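Local coordinates for protein dextranase (Pseudarthrobacter oxydans, PDB 6NZS) that catalyses, as a family 49 glycoside hydrolase, the endohydrolysis of alpha-1,6-glucosidic linkages in dextran, at residues Y445-L450 against T485-R490; N408-V413 against M438-V443; I479-M484 against L505-W510; S453-D458 against Y492-T497. All blocks are in the same frame, centred on the assembly; numbering follows the deposited sequence.

All four contacts join successive coils of the right-handed parallel beta-helix that carries the catalytic region of family 49 enzymes. Contact 1 takes the middle place. Its centre lies about 7 Å from that of contact 2, where Cys448 O is 3.1 Å from Val413 N, a probable hydrogen bond to the preceding coil. The centre of contact 3 is about 12 Å away, and there Thr485 N meets Ala509 O at 3.1 Å. Contact 4 follows strand 489-493 onward, about 15 Å from contact 1 between centres, with Tyr445 packed on both Ser454 and Tyr492. Contacts 3 and 4 are farthest apart, about 26 Å between centres, yet both use strand 495-507.

Contact 1: residues Y445-L450 against T485-R490; sequences YNTCIL and TNCAIR
Cys448 and Cys487 are joined by a disulfide (SG to SG 2.0 Å, chi3 -95°) in the compact middle of this buried contact. Arg490 passes alongside: its extended chain brings NE to 3.5 Å from Cys448 SG, and Cys487 SG lies over the centre of one guanidinium face. Carbonyls hold the guanidinium, NE by Val519, NH1 by Lys444 and NH2 by Ser517. Asn486 and Thr447 come from opposite directions, and ND2 gives OG1 a nearly straight hydrogen bond (3.1 Å, 166°) almost in the amide plane; Thr447 presents OG1 by setting it anti to N (chi1 -172°). With an alanine at Asn486, Thr447 OG1 would probably lose this donor and a gap open beside Met438. The chains then fall into parallel register, two coils of the beta-helix stacked at the start of strands 450-452 and 489-493: Ile449 N bonds Cys487 O, Leu450 N bonds Ala488 O (3.0 Å), and Arg490 N returns to Leu450 O (3.0 Å). On the same face Leu450 CB rests 3.9 Å from Ile489 CG1. Packing is looser toward the partly exposed end, where Tyr445 and Asn446 turn away from 485-490 and lie against Ser454 and Ser453.

Contact 2: residues N408-V413 against M438-V443; sequences NENGPV and MYWKDV
Met438 lays its thioether along the backbone of 409-412, SD 3.4 Å from Gly411 O and 4.1 Å from Pro412 CA. The two segments are loops on successive coils of the parallel beta-helix, following strands 398-407 and 423-435. The bend at chi3 (-64°) carries Met438 CE toward Val413 CG2. Cutting Met438 back to an alanine is likely to open a gap beside Gly411 and Pro412 and leave Val413 without this apolar neighbour. Glu409 presents CB to the edge of the Tyr439 ring, 3.7 Å from CE2; its carboxylate stands almost perpendicular to that ring and pairs with Arg437. Tyr439 CE2 lies over the rim of one Trp440 face. Asn410 OD1 meets Trp440 CZ2 at the ring edge, amide and ring 86° apart. No direct hydrogen bond joins the segments. One water lies near Glu409 O and Gly411 O and takes only a weak bond from Trp440 NE1; the sounder bridge is a second, which accepts from Gly411 N and Trp440 NE1, each at 2.9 Å.

Contact 3: residues I479-M484 against L505-W510; sequences ITVEGM and LNIDAW
Asp508 OD2 accepts the backbone N-H of Gly483 at 2.8 Å, from above the carboxylate plane, and also accepts a hydrogen bond from a water at 2.7 Å. That water donates to Glu482 OE1 as well, so it sits between two like-charged carboxylates and probably eases their repulsion; Glu482 OE1 is further bonded to Ser119. Upstream, the strands run parallel, their axes 8° apart. Val481 N gives Asn506 O a nearly straight bond (2.8 Å, 171°), flanked by Asn506 N to Ile479 O and Asp508 N to Val481 O. On one face Asn506 reaches across to Thr480: chi1 62° places the amide between N and the carbonyl carbon, so that ND2 lies 3.0 Å from Thr480 OG1 with the hydroxyl in the amide plane. ND2 also bonds Asn504 O, and the two bonds together probably set the amide's rotation. The other face is apolar, Leu505 CD1 touching Ile479 CB at 3.9 Å and Val481 CB lying alongside Ile507 CG1. Past a beta bulge between Val481 and Met484, Met484 CG packs on Ala509 CB. Parallel strands that turn together at Gly483 and Asp508 onto another face are the coil-on-coil stacking of a parallel beta-helix.

Contact 4: residues S453-D458 against Y492-T497; sequences SSHWED and YALSDT
Tyr492 meets Ser454 first along 492-497: its CB lies 4.0 Å from Ser454 N, a buried amide with no hydrogen-bond partner in the model. The phenol ring sits edge-on to Ser453, whose CA approaches near the ring plane. With CG anti to the carbonyl carbon (chi1 -53°), the ring runs past Ser453 and Ser454, its OH bonded to His521 ND1 and the ring packed edge-to-face with Tyr445. Ala493 points away from 453-458. Leu494 then turns back toward it and makes the closest approach, CD1 reaching 3.6 Å from Ser453 O and 3.9 Å from His455 N, a methyl laid against the backbone of Ser453-His455, just ahead of the turn. Beyond it, Ser495 OG bonds Thr469 OG1, and Thr497 OG1 donates to Ser495 O at 2.9 Å. Across the contact, 453-458 carries its own bonds. Ser453 OG donates to Ser454 O, and a type I turn from His455 to Asp458 is closed by Asp458 N to His455 O at 3.0 Å. The imidazole accepts Glu457 N at ND1, in the ring plane and nearly straight (3.0 Å, 166°). The packing stacks successive coils of the parallel beta-helix: the loop after strand 450-452 lies against the bend at which strand 489-493 gives way to strand 495-507, with Trp418 bonded to the backbone of Ser453 and Trp456, and strand 469-482 touching Ser495 and Asp496.

Contact 1: residues Y445-L450 against T485-R490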
loop_
_atom_site.group_PDB
_atom_site.type_symbol
_atom_site.label_atom_id
_atom_site.label_comp_id
_atom_site.label_asym_id
_atom_site.label_seq_id
_atom_site.Cartn_x
_atom_site.Cartn_y
_atom_site.Cartn_z
ATOM N N TYR A 445 -16.434 -3.291 -11.843
ATOM C CA TYR A 445 -16.992 -2.276 -10.952
ATOM C C TYR A 445 -15.988 -1.759 -9.931
ATOM O O TYR A 445 -16.191 -0.664 -9.392
ATOM C CB TYR A 445 -18.200 -2.816 -10.174
ATOM C CG TYR A 445 -19.353 -3.312 -11.017
ATOM C CD1 TYR A 445 -20.345 -2.442 -11.452
ATOM C CD2 TYR A 445 -19.459 -4.655 -11.352
ATOM C CE1 TYR A 445 -21.419 -2.903 -12.215
ATOM C CE2 TYR A 445 -20.519 -5.126 -12.117
ATOM C CZ TYR A 445 -21.491 -4.244 -12.544
ATOM O OH TYR A 445 -22.548 -4.716 -13.298
ATOM N N ASN A 446 -14.931 -2.514 -9.643
ATOM C CA ASN A 446 -13.989 -2.195 -8.568
ATOM C C ASN A 446 -12.584 -2.032 -9.142
ATOM O O ASN A 446 -11.704 -2.862 -8.911
ATOM C CB ASN A 446 -14.028 -3.258 -7.440
ATOM C CG ASN A 446 -13.608 -4.647 -7.910
ATOM O OD1 ASN A 446 -13.962 -5.081 -9.007
ATOM N ND2 ASN A 446 -12.846 -5.346 -7.074
ATOM N N THR A 447 -12.369 -0.948 -9.878
ATOM C CA THR A 447 -11.059 -0.664 -10.456
ATOM C C THR A 447 -10.957 0.844 -10.650
ATOM O O THR A 447 -11.821 1.594 -10.183
ATOM C CB THR A 447 -10.824 -1.519 -11.717
ATOM O OG1 THR A 447 -9.469 -1.373 -12.178
ATOM C CG2 THR A 447 -11.785 -1.121 -12.819
ATOM N N CYS A 448 -9.887 1.272 -11.333
ATOM C CA CYS A 448 -9.531 2.666 -11.606
ATOM C C CYS A 448 -8.791 3.304 -10.439
ATOM O O CYS A 448 -8.680 2.716 -9.359
ATOM C CB CYS A 448 -10.733 3.543 -11.986
ATOM S SG CYS A 448 -11.816 2.873 -13.262
ATOM N N ILE A 449 -8.295 4.523 -10.647
ATOM C CA ILE A 449 -7.596 5.230 -9.579
ATOM C C ILE A 449 -8.543 5.532 -8.417
ATOM O O ILE A 449 -8.200 5.318 -7.249
ATOM C CB ILE A 449 -6.914 6.494 -10.133
ATOM C CG1 ILE A 449 -5.948 6.136 -11.276
ATOM C CG2 ILE A 449 -6.198 7.238 -9.013
ATOM C CD1 ILE A 449 -4.780 5.234 -10.865
ATOM N N LEU A 450 -9.741 6.040 -8.717
ATOM C CA LEU A 450 -10.756 6.350 -7.709
ATOM C C LEU A 450 -12.023 5.541 -7.975
ATOM O O LEU A 450 -12.438 5.381 -9.127
ATOM C CB LEU A 450 -11.075 7.852 -7.701
ATOM C CG LEU A 450 -9.888 8.767 -7.405
ATOM C CD1 LEU A 450 -9.453 9.524 -8.654
ATOM C CD2 LEU A 450 -10.236 9.729 -6.270
ATOM N N THR A 485 -2.080 3.606 -17.101
ATOM C CA THR A 485 -3.105 3.010 -16.246
ATOM C C THR A 485 -4.348 2.734 -17.079
ATOM O O THR A 485 -4.397 3.024 -18.281
ATOM C CB THR A 485 -3.409 3.844 -14.991
ATOM O OG1 THR A 485 -4.116 3.033 -14.048
ATOM C CG2 THR A 485 -4.256 5.075 -15.318
ATOM N N ASN A 486 -5.362 2.159 -16.426
ATOM C CA ASN A 486 -6.557 1.713 -17.138
ATOM C C ASN A 486 -7.699 2.723 -17.135
ATOM O O ASN A 486 -8.335 2.916 -18.179
ATOM C CB ASN A 486 -7.030 0.324 -16.668
ATOM C CG ASN A 486 -7.543 0.307 -15.242
ATOM O OD1 ASN A 486 -7.117 1.097 -14.391
ATOM N ND2 ASN A 486 -8.449 -0.630 -14.961
ATOM N N CYS A 487 -7.992 3.374 -16.008
ATOM C CA CYS A 487 -9.140 4.280 -15.962
ATOM C C CYS A 487 -9.011 5.209 -14.762
ATOM O O CYS A 487 -8.362 4.882 -13.770
ATOM C CB CYS A 487 -10.478 3.521 -15.938
ATOM S SG CYS A 487 -10.597 2.181 -14.737
ATOM N N ALA A 488 -9.659 6.374 -14.868
ATOM C CA ALA A 488 -9.544 7.399 -13.832
ATOM C C ALA A 488 -10.483 7.157 -12.653
ATOM O O ALA A 488 -10.037 7.101 -11.504
ATOM C CB ALA A 488 -9.788 8.789 -14.427
ATOM N N ILE A 489 -11.786 7.043 -12.907
ATOM C CA ILE A 489 -12.760 7.061 -11.813
ATOM C C ILE A 489 -14.027 6.312 -12.205
ATOM O O ILE A 489 -14.593 6.541 -13.277
ATOM C CB ILE A 489 -13.055 8.504 -11.352
ATOM C CG1 ILE A 489 -14.031 8.505 -10.181
ATOM C CG2 ILE A 489 -13.584 9.355 -12.502
ATOM C CD1 ILE A 489 -14.030 9.830 -9.403
ATOM N N ARG A 490 -14.492 5.432 -11.317
ATOM C CA ARG A 490 -15.789 4.785 -11.489
ATOM C C ARG A 490 -16.546 4.896 -10.180
ATOM O O ARG A 490 -16.138 4.312 -9.174
ATOM C CB ARG A 490 -15.662 3.327 -11.935
ATOM C CG ARG A 490 -15.371 3.201 -13.421
ATOM C CD ARG A 490 -15.105 1.774 -13.873
ATOM N NE ARG A 490 -14.498 1.831 -15.196
ATOM C CZ ARG A 490 -13.896 0.817 -15.809
ATOM N NH1 ARG A 490 -13.839 -0.378 -15.242
ATOM N NH2 ARG A 490 -13.340 1.014 -16.998
#

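Contact 2: residues N408-V413 against M438-V443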
loop_
_atom_site.group_PDB
_atom_site.type_symbol
_atom_site.label_atom_id
_atom_site.label_comp_id
_atom_site.label_asym_id
_atom_site.label_seq_id
_atom_site.Cartn_x
_atom_site.Cartn_y
_atom_site.Cartn_z
ATOM N N ASN A 408 -0.818 -3.247 -7.539
ATOM C CA ASN A 408 -0.704 -4.456 -8.349
ATOM C C ASN A 408 -1.890 -4.541 -9.309
ATOM O O ASN A 408 -2.163 -3.568 -10.018
ATOM C CB ASN A 408 -0.498 -5.701 -7.472
ATOM C CG ASN A 408 0.910 -5.766 -6.873
ATOM O OD1 ASN A 408 1.700 -4.829 -7.000
ATOM N ND2 ASN A 408 1.239 -6.900 -6.261
ATOM N N GLU A 409 -2.614 -5.662 -9.343
ATOM C CA GLU A 409 -3.584 -5.910 -10.411
ATOM C C GLU A 409 -5.023 -5.621 -10.017
ATOM O O GLU A 409 -5.805 -5.116 -10.838
ATOM C CB GLU A 409 -3.517 -7.385 -10.823
ATOM C CG GLU A 409 -2.210 -7.778 -11.481
ATOM C CD GLU A 409 -1.280 -8.521 -10.550
ATOM O OE1 GLU A 409 -1.610 -8.657 -9.351
ATOM O OE2 GLU A 409 -0.213 -8.968 -11.017
ATOM N N ASN A 410 -5.398 -5.963 -8.797
ATOM C CA ASN A 410 -6.786 -6.167 -8.429
ATOM C C ASN A 410 -7.282 -5.033 -7.548
ATOM O O ASN A 410 -6.580 -4.604 -6.626
ATOM C CB ASN A 410 -6.883 -7.487 -7.678
ATOM C CG ASN A 410 -8.266 -7.794 -7.247
ATOM O OD1 ASN A 410 -9.139 -8.033 -8.077
ATOM N ND2 ASN A 410 -8.496 -7.788 -5.933
ATOM N N GLY A 411 -8.509 -4.575 -7.812
ATOM C CA GLY A 411 -9.103 -3.488 -7.069
ATOM C C GLY A 411 -8.614 -2.134 -7.547
ATOM O O GLY A 411 -7.686 -2.030 -8.357
ATOM N N PRO A 412 -9.246 -1.073 -7.064
ATOM C CA PRO A 412 -8.829 0.289 -7.400
ATOM C C PRO A 412 -7.706 0.731 -6.468
ATOM O O PRO A 412 -7.225 -0.028 -5.628
ATOM C CB PRO A 412 -10.092 1.084 -7.083
ATOM C CG PRO A 412 -10.613 0.387 -5.861
ATOM C CD PRO A 412 -10.384 -1.081 -6.132
ATOM N N VAL A 413 -7.292 1.986 -6.631
ATOM C CA VAL A 413 -6.396 2.597 -5.649
ATOM C C VAL A 413 -7.184 3.109 -4.439
ATOM O O VAL A 413 -7.008 2.624 -3.317
ATOM C CB VAL A 413 -5.512 3.680 -6.300
ATOM C CG1 VAL A 413 -4.599 4.315 -5.259
ATOM C CG2 VAL A 413 -4.679 3.074 -7.436
ATOM N N MET A 438 -3.339 -2.497 -13.270
ATOM C CA MET A 438 -4.784 -2.629 -13.440
ATOM C C MET A 438 -5.086 -2.854 -14.919
ATOM O O MET A 438 -4.774 -2.007 -15.764
ATOM C CB MET A 438 -5.494 -1.395 -12.886
ATOM C CG MET A 438 -5.286 -1.233 -11.371
ATOM S SD MET A 438 -6.276 0.071 -10.588
ATOM C CE MET A 438 -5.605 1.516 -11.395
ATOM N N TYR A 439 -5.660 -4.012 -15.243
ATOM C CA TYR A 439 -5.543 -4.528 -16.604
ATOM C C TYR A 439 -6.836 -4.982 -17.265
ATOM O O TYR A 439 -6.784 -5.378 -18.427
ATOM C CB TYR A 439 -4.557 -5.709 -16.654
ATOM C CG TYR A 439 -5.035 -6.990 -15.969
ATOM C CD1 TYR A 439 -5.758 -7.960 -16.664
ATOM C CD2 TYR A 439 -4.735 -7.243 -14.636
ATOM C CE1 TYR A 439 -6.179 -9.127 -16.042
ATOM C CE2 TYR A 439 -5.147 -8.411 -14.011
ATOM C CZ TYR A 439 -5.863 -9.347 -14.722
ATOM O OH TYR A 439 -6.265 -10.507 -14.102
ATOM N N TRP A 440 -7.973 -4.944 -16.577
ATOM C CA TRP A 440 -9.143 -5.711 -17.005
ATOM C C TRP A 440 -9.634 -5.311 -18.393
ATOM O O TRP A 440 -9.817 -4.127 -18.696
ATOM C CB TRP A 440 -10.281 -5.503 -16.012
ATOM C CG TRP A 440 -9.944 -5.772 -14.585
ATOM C CD1 TRP A 440 -9.919 -4.859 -13.566
ATOM C CD2 TRP A 440 -9.637 -7.040 -13.995
ATOM N NE1 TRP A 440 -9.603 -5.480 -12.387
ATOM C CE2 TRP A 440 -9.434 -6.821 -12.618
ATOM C CE3 TRP A 440 -9.526 -8.344 -14.496
ATOM C CZ2 TRP A 440 -9.105 -7.845 -11.737
ATOM C CZ3 TRP A 440 -9.196 -9.365 -13.621
ATOM C CH2 TRP A 440 -8.992 -9.111 -12.253
ATOM N N LYS A 441 -9.885 -6.326 -19.224
ATOM C CA LYS A 441 -10.501 -6.099 -20.525
ATOM C C LYS A 441 -11.973 -5.733 -20.373
ATOM O O LYS A 441 -12.476 -4.841 -21.070
ATOM C CB LYS A 441 -10.337 -7.379 -21.349
ATOM C CG LYS A 441 -11.103 -7.478 -22.659
ATOM C CD LYS A 441 -10.840 -8.862 -23.256
ATOM C CE LYS A 441 -11.806 -9.223 -24.371
ATOM N NZ LYS A 441 -11.514 -10.572 -24.937
ATOM N N ASP A 442 -12.678 -6.403 -19.467
ATOM C CA ASP A 442 -14.071 -6.064 -19.230
ATOM C C ASP A 442 -14.148 -4.869 -18.286
ATOM O O ASP A 442 -13.169 -4.507 -17.624
ATOM C CB ASP A 442 -14.867 -7.266 -18.692
ATOM C CG ASP A 442 -14.272 -7.876 -17.423
ATOM O OD1 ASP A 442 -13.047 -7.854 -17.243
ATOM O OD2 ASP A 442 -15.052 -8.405 -16.591
ATOM N N VAL A 443 -15.327 -4.245 -18.233
ATOM C CA VAL A 443 -15.534 -3.045 -17.418
ATOM C C VAL A 443 -15.942 -3.511 -16.021
ATOM O O VAL A 443 -17.117 -3.746 -15.737
ATOM C CB VAL A 443 -16.549 -2.093 -18.050
ATOM C CG1 VAL A 443 -16.814 -0.893 -17.145
ATOM C CG2 VAL A 443 -16.069 -1.630 -19.436
HETATM O O HOH W 1 -8.066 -3.257 -10.813
HETATM O O HOH W 2 -10.601 -5.305 -9.668
#

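Contact 3: residues I479-M484 against L505-W510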
loop_
_atom_site.group_PDB
_atom_site.type_symbol
_atom_site.label_atom_id
_atom_site.label_comp_id
_atom_site.label_asym_id
_atom_site.label_seq_id
_atom_site.Cartn_x
_atom_site.Cartn_y
_atom_site.Cartn_z
ATOM N N ILE A 479 -2.926 13.692 -7.288
ATOM C CA ILE A 479 -2.809 12.251 -7.465
ATOM C C ILE A 479 -2.016 12.066 -8.747
ATOM O O ILE A 479 -2.554 12.213 -9.852
ATOM C CB ILE A 479 -4.161 11.542 -7.552
ATOM C CG1 ILE A 479 -5.069 11.888 -6.364
ATOM C CG2 ILE A 479 -3.926 10.034 -7.630
ATOM C CD1 ILE A 479 -6.481 11.314 -6.505
ATOM N N THR A 480 -0.733 11.761 -8.607
ATOM C CA THR A 480 0.163 11.610 -9.741
ATOM C C THR A 480 0.259 10.132 -10.089
ATOM O O THR A 480 0.659 9.318 -9.250
ATOM C CB THR A 480 1.533 12.177 -9.374
ATOM O OG1 THR A 480 1.404 13.589 -9.129
ATOM C CG2 THR A 480 2.530 11.946 -10.496
ATOM N N VAL A 481 -0.139 9.783 -11.308
ATOM C CA VAL A 481 -0.144 8.398 -11.771
ATOM C C VAL A 481 0.906 8.282 -12.864
ATOM O O VAL A 481 0.786 8.895 -13.933
ATOM C CB VAL A 481 -1.525 7.970 -12.278
ATOM C CG1 VAL A 481 -1.504 6.506 -12.698
ATOM C CG2 VAL A 481 -2.578 8.213 -11.193
ATOM N N GLU A 482 1.955 7.522 -12.584
ATOM C CA GLU A 482 3.102 7.447 -13.485
ATOM C C GLU A 482 2.985 6.242 -14.411
ATOM O O GLU A 482 2.490 5.183 -14.013
ATOM C CB GLU A 482 4.404 7.382 -12.682
ATOM C CG GLU A 482 4.565 8.574 -11.730
ATOM C CD GLU A 482 6.011 8.930 -11.455
ATOM O OE1 GLU A 482 6.865 8.779 -12.355
ATOM O OE2 GLU A 482 6.295 9.385 -10.335
ATOM N N GLY A 483 3.448 6.413 -15.652
ATOM C CA GLY A 483 3.253 5.363 -16.642
ATOM C C GLY A 483 1.786 5.217 -17.043
ATOM O O GLY A 483 0.960 6.119 -16.872
ATOM N N MET A 484 1.464 4.042 -17.584
ATOM C CA MET A 484 0.127 3.762 -18.096
ATOM C C MET A 484 -0.799 3.243 -17.004
ATOM O O MET A 484 -0.376 2.527 -16.096
ATOM C CB MET A 484 0.202 2.688 -19.183
ATOM C CG MET A 484 1.006 3.084 -20.396
ATOM S SD MET A 484 1.068 1.759 -21.629
ATOM C CE MET A 484 2.079 0.552 -20.805
ATOM N N LEU A 505 -5.486 15.229 -10.554
ATOM C CA LEU A 505 -5.302 13.843 -10.976
ATOM C C LEU A 505 -4.582 13.912 -12.312
ATOM O O LEU A 505 -5.180 14.271 -13.333
ATOM C CB LEU A 505 -6.651 13.143 -11.121
ATOM C CG LEU A 505 -6.603 11.767 -11.800
ATOM C CD1 LEU A 505 -5.722 10.807 -11.006
ATOM C CD2 LEU A 505 -7.995 11.191 -12.000
ATOM N N ASN A 506 -3.283 13.608 -12.312
ATOM C CA ASN A 506 -2.463 13.704 -13.510
ATOM C C ASN A 506 -1.972 12.311 -13.866
ATOM O O ASN A 506 -1.258 11.672 -13.085
ATOM C CB ASN A 506 -1.326 14.722 -13.355
ATOM C CG ASN A 506 -0.350 14.372 -12.252
ATOM O OD1 ASN A 506 0.735 13.850 -12.520
ATOM N ND2 ASN A 506 -0.698 14.712 -11.008
ATOM N N ILE A 507 -2.408 11.828 -15.020
ATOM C CA ILE A 507 -2.111 10.480 -15.495
ATOM C C ILE A 507 -1.157 10.593 -16.677
ATOM O O ILE A 507 -1.405 11.367 -17.608
ATOM C CB ILE A 507 -3.411 9.755 -15.882
ATOM C CG1 ILE A 507 -4.302 9.569 -14.648
ATOM C CG2 ILE A 507 -3.120 8.408 -16.546
ATOM C CD1 ILE A 507 -5.697 9.033 -14.974
ATOM N N ASP A 508 -0.063 9.831 -16.643
ATOM C CA ASP A 508 0.906 9.908 -17.738
ATOM C C ASP A 508 0.293 9.451 -19.059
ATOM O O ASP A 508 0.467 10.103 -20.093
ATOM C CB ASP A 508 2.135 9.047 -17.435
ATOM C CG ASP A 508 3.151 9.744 -16.560
ATOM O OD1 ASP A 508 2.950 10.925 -16.224
ATOM O OD2 ASP A 508 4.158 9.093 -16.210
ATOM N N ALA A 509 -0.391 8.309 -19.052
ATOM C CA ALA A 509 -0.862 7.714 -20.295
ATOM C C ALA A 509 -1.922 6.675 -19.975
ATOM O O ALA A 509 -1.969 6.130 -18.868
ATOM C CB ALA A 509 0.291 7.044 -21.058
ATOM N N TRP A 510 -2.775 6.406 -20.962
ATOM C CA TRP A 510 -3.611 5.216 -20.888
ATOM C C TRP A 510 -2.839 4.011 -21.408
ATOM O O TRP A 510 -1.883 4.133 -22.179
ATOM C CB TRP A 510 -4.880 5.377 -21.730
ATOM C CG TRP A 510 -5.733 6.540 -21.336
ATOM C CD1 TRP A 510 -6.120 7.578 -22.140
ATOM C CD2 TRP A 510 -6.331 6.778 -20.054
ATOM N NE1 TRP A 510 -6.905 8.458 -21.431
ATOM C CE2 TRP A 510 -7.052 7.989 -20.150
ATOM C CE3 TRP A 510 -6.319 6.092 -18.835
ATOM C CZ2 TRP A 510 -7.748 8.535 -19.064
ATOM C CZ3 TRP A 510 -7.010 6.630 -17.759
ATOM C CH2 TRP A 510 -7.717 7.841 -17.880
HETATM O O HOH W 3 6.132 10.180 -14.756
#

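Contact 4: residues S453-D458 against Y492-T497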
loop_
_atom_site.group_PDB
_atom_site.type_symbol
_atom_site.label_atom_id
_atom_site.label_comp_id
_atom_site.label_asym_id
_atom_site.label_seq_id
_atom_site.Cartn_x
_atom_site.Cartn_y
_atom_site.Cartn_z
ATOM N N SER A 453 -17.088 1.140 -5.584
ATOM C CA SER A 453 -17.551 -0.120 -6.142
ATOM C C SER A 453 -19.028 -0.334 -5.821
ATOM O O SER A 453 -19.559 0.188 -4.830
ATOM C CB SER A 453 -16.738 -1.283 -5.575
ATOM O OG SER A 453 -17.150 -2.522 -6.148
ATOM N N SER A 454 -19.688 -1.118 -6.670
ATOM C CA SER A 454 -21.036 -1.596 -6.390
ATOM C C SER A 454 -21.019 -2.516 -5.163
ATOM O O SER A 454 -19.970 -2.816 -4.594
ATOM C CB SER A 454 -21.583 -2.293 -7.630
ATOM O OG SER A 454 -20.711 -3.334 -8.032
ATOM N N HIS A 455 -22.206 -2.987 -4.760
ATOM C CA HIS A 455 -22.353 -3.641 -3.462
ATOM C C HIS A 455 -21.698 -5.018 -3.434
ATOM O O HIS A 455 -21.889 -5.831 -4.339
ATOM C CB HIS A 455 -23.832 -3.781 -3.115
ATOM C CG HIS A 455 -24.094 -3.862 -1.643
ATOM N ND1 HIS A 455 -23.781 -4.973 -0.890
ATOM C CD2 HIS A 455 -24.626 -2.961 -0.782
ATOM C CE1 HIS A 455 -24.114 -4.754 0.372
ATOM N NE2 HIS A 455 -24.629 -3.542 0.463
ATOM N N TRP A 456 -20.958 -5.292 -2.354
ATOM C CA TRP A 456 -20.282 -6.580 -2.210
ATOM C C TRP A 456 -21.258 -7.753 -2.213
ATOM O O TRP A 456 -20.886 -8.862 -2.610
ATOM C CB TRP A 456 -19.422 -6.603 -0.941
ATOM C CG TRP A 456 -20.212 -6.609 0.343
ATOM C CD1 TRP A 456 -20.601 -5.525 1.069
ATOM C CD2 TRP A 456 -20.697 -7.759 1.051
ATOM N NE1 TRP A 456 -21.301 -5.924 2.188
ATOM C CE2 TRP A 456 -21.375 -7.292 2.197
ATOM C CE3 TRP A 456 -20.627 -9.139 0.824
ATOM C CZ2 TRP A 456 -21.978 -8.155 3.114
ATOM C CZ3 TRP A 456 -21.224 -9.994 1.734
ATOM C CH2 TRP A 456 -21.893 -9.499 2.865
ATOM N N GLU A 457 -22.497 -7.541 -1.766
ATOM C CA GLU A 457 -23.453 -8.644 -1.724
ATOM C C GLU A 457 -23.882 -9.071 -3.123
ATOM O O GLU A 457 -24.269 -10.230 -3.327
ATOM C CB GLU A 457 -24.678 -8.254 -0.901
ATOM C CG GLU A 457 -24.437 -8.207 0.600
ATOM C CD GLU A 457 -25.585 -7.560 1.360
ATOM O OE1 GLU A 457 -26.560 -7.123 0.717
ATOM O OE2 GLU A 457 -25.507 -7.484 2.604
ATOM N N ASP A 458 -23.841 -8.152 -4.089
ATOM C CA ASP A 458 -24.245 -8.458 -5.465
ATOM C C ASP A 458 -23.741 -7.291 -6.320
ATOM O O ASP A 458 -24.421 -6.275 -6.465
ATOM C CB ASP A 458 -25.746 -8.632 -5.599
ATOM C CG ASP A 458 -26.171 -9.045 -7.006
ATOM O OD1 ASP A 458 -25.325 -9.044 -7.928
ATOM O OD2 ASP A 458 -27.364 -9.378 -7.186
ATOM N N TYR A 492 -20.060 4.020 -8.647
ATOM C CA TYR A 492 -21.392 3.419 -8.575
ATOM C C TYR A 492 -21.952 3.855 -7.228
ATOM O O TYR A 492 -21.614 3.282 -6.190
ATOM C CB TYR A 492 -21.311 1.904 -8.757
ATOM C CG TYR A 492 -20.549 1.586 -10.024
ATOM C CD1 TYR A 492 -21.150 1.712 -11.271
ATOM C CD2 TYR A 492 -19.203 1.248 -9.974
ATOM C CE1 TYR A 492 -20.431 1.472 -12.438
ATOM C CE2 TYR A 492 -18.484 1.010 -11.113
ATOM C CZ TYR A 492 -19.101 1.111 -12.341
ATOM O OH TYR A 492 -18.369 0.882 -13.486
ATOM N N ALA A 493 -22.756 4.920 -7.246
ATOM C CA ALA A 493 -23.142 5.591 -6.008
ATOM C C ALA A 493 -24.159 4.760 -5.242
ATOM O O ALA A 493 -25.273 4.528 -5.724
ATOM C CB ALA A 493 -23.708 6.976 -6.306
ATOM N N LEU A 494 -23.773 4.322 -4.048
ATOM C CA LEU A 494 -24.650 3.581 -3.154
ATOM C C LEU A 494 -25.256 4.472 -2.084
ATOM O O LEU A 494 -26.046 3.990 -1.263
ATOM C CB LEU A 494 -23.893 2.415 -2.512
ATOM C CG LEU A 494 -23.305 1.392 -3.491
ATOM C CD1 LEU A 494 -22.429 0.392 -2.748
ATOM C CD2 LEU A 494 -24.417 0.683 -4.257
ATOM N N SER A 495 -24.910 5.756 -2.094
ATOM C CA SER A 495 -25.388 6.752 -1.151
ATOM C C SER A 495 -25.540 8.060 -1.910
ATOM O O SER A 495 -24.958 8.235 -2.985
ATOM C CB SER A 495 -24.368 6.966 -0.018
ATOM O OG SER A 495 -24.047 5.759 0.658
ATOM N N ASP A 496 -26.347 8.974 -1.367
ATOM C CA ASP A 496 -26.282 10.352 -1.836
ATOM C C ASP A 496 -24.828 10.803 -1.791
ATOM O O ASP A 496 -24.105 10.504 -0.837
ATOM C CB ASP A 496 -27.122 11.269 -0.944
ATOM C CG ASP A 496 -28.617 11.133 -1.192
ATOM O OD1 ASP A 496 -29.050 10.330 -2.048
ATOM O OD2 ASP A 496 -29.378 11.838 -0.493
ATOM N N THR A 497 -24.391 11.502 -2.838
ATOM C CA THR A 497 -22.980 11.822 -3.020
ATOM C C THR A 497 -22.847 13.300 -3.350
ATOM O O THR A 497 -23.416 13.769 -4.342
ATOM C CB THR A 497 -22.395 10.963 -4.143
ATOM O OG1 THR A 497 -22.500 9.581 -3.784
ATOM C CG2 THR A 497 -20.928 11.304 -4.361
#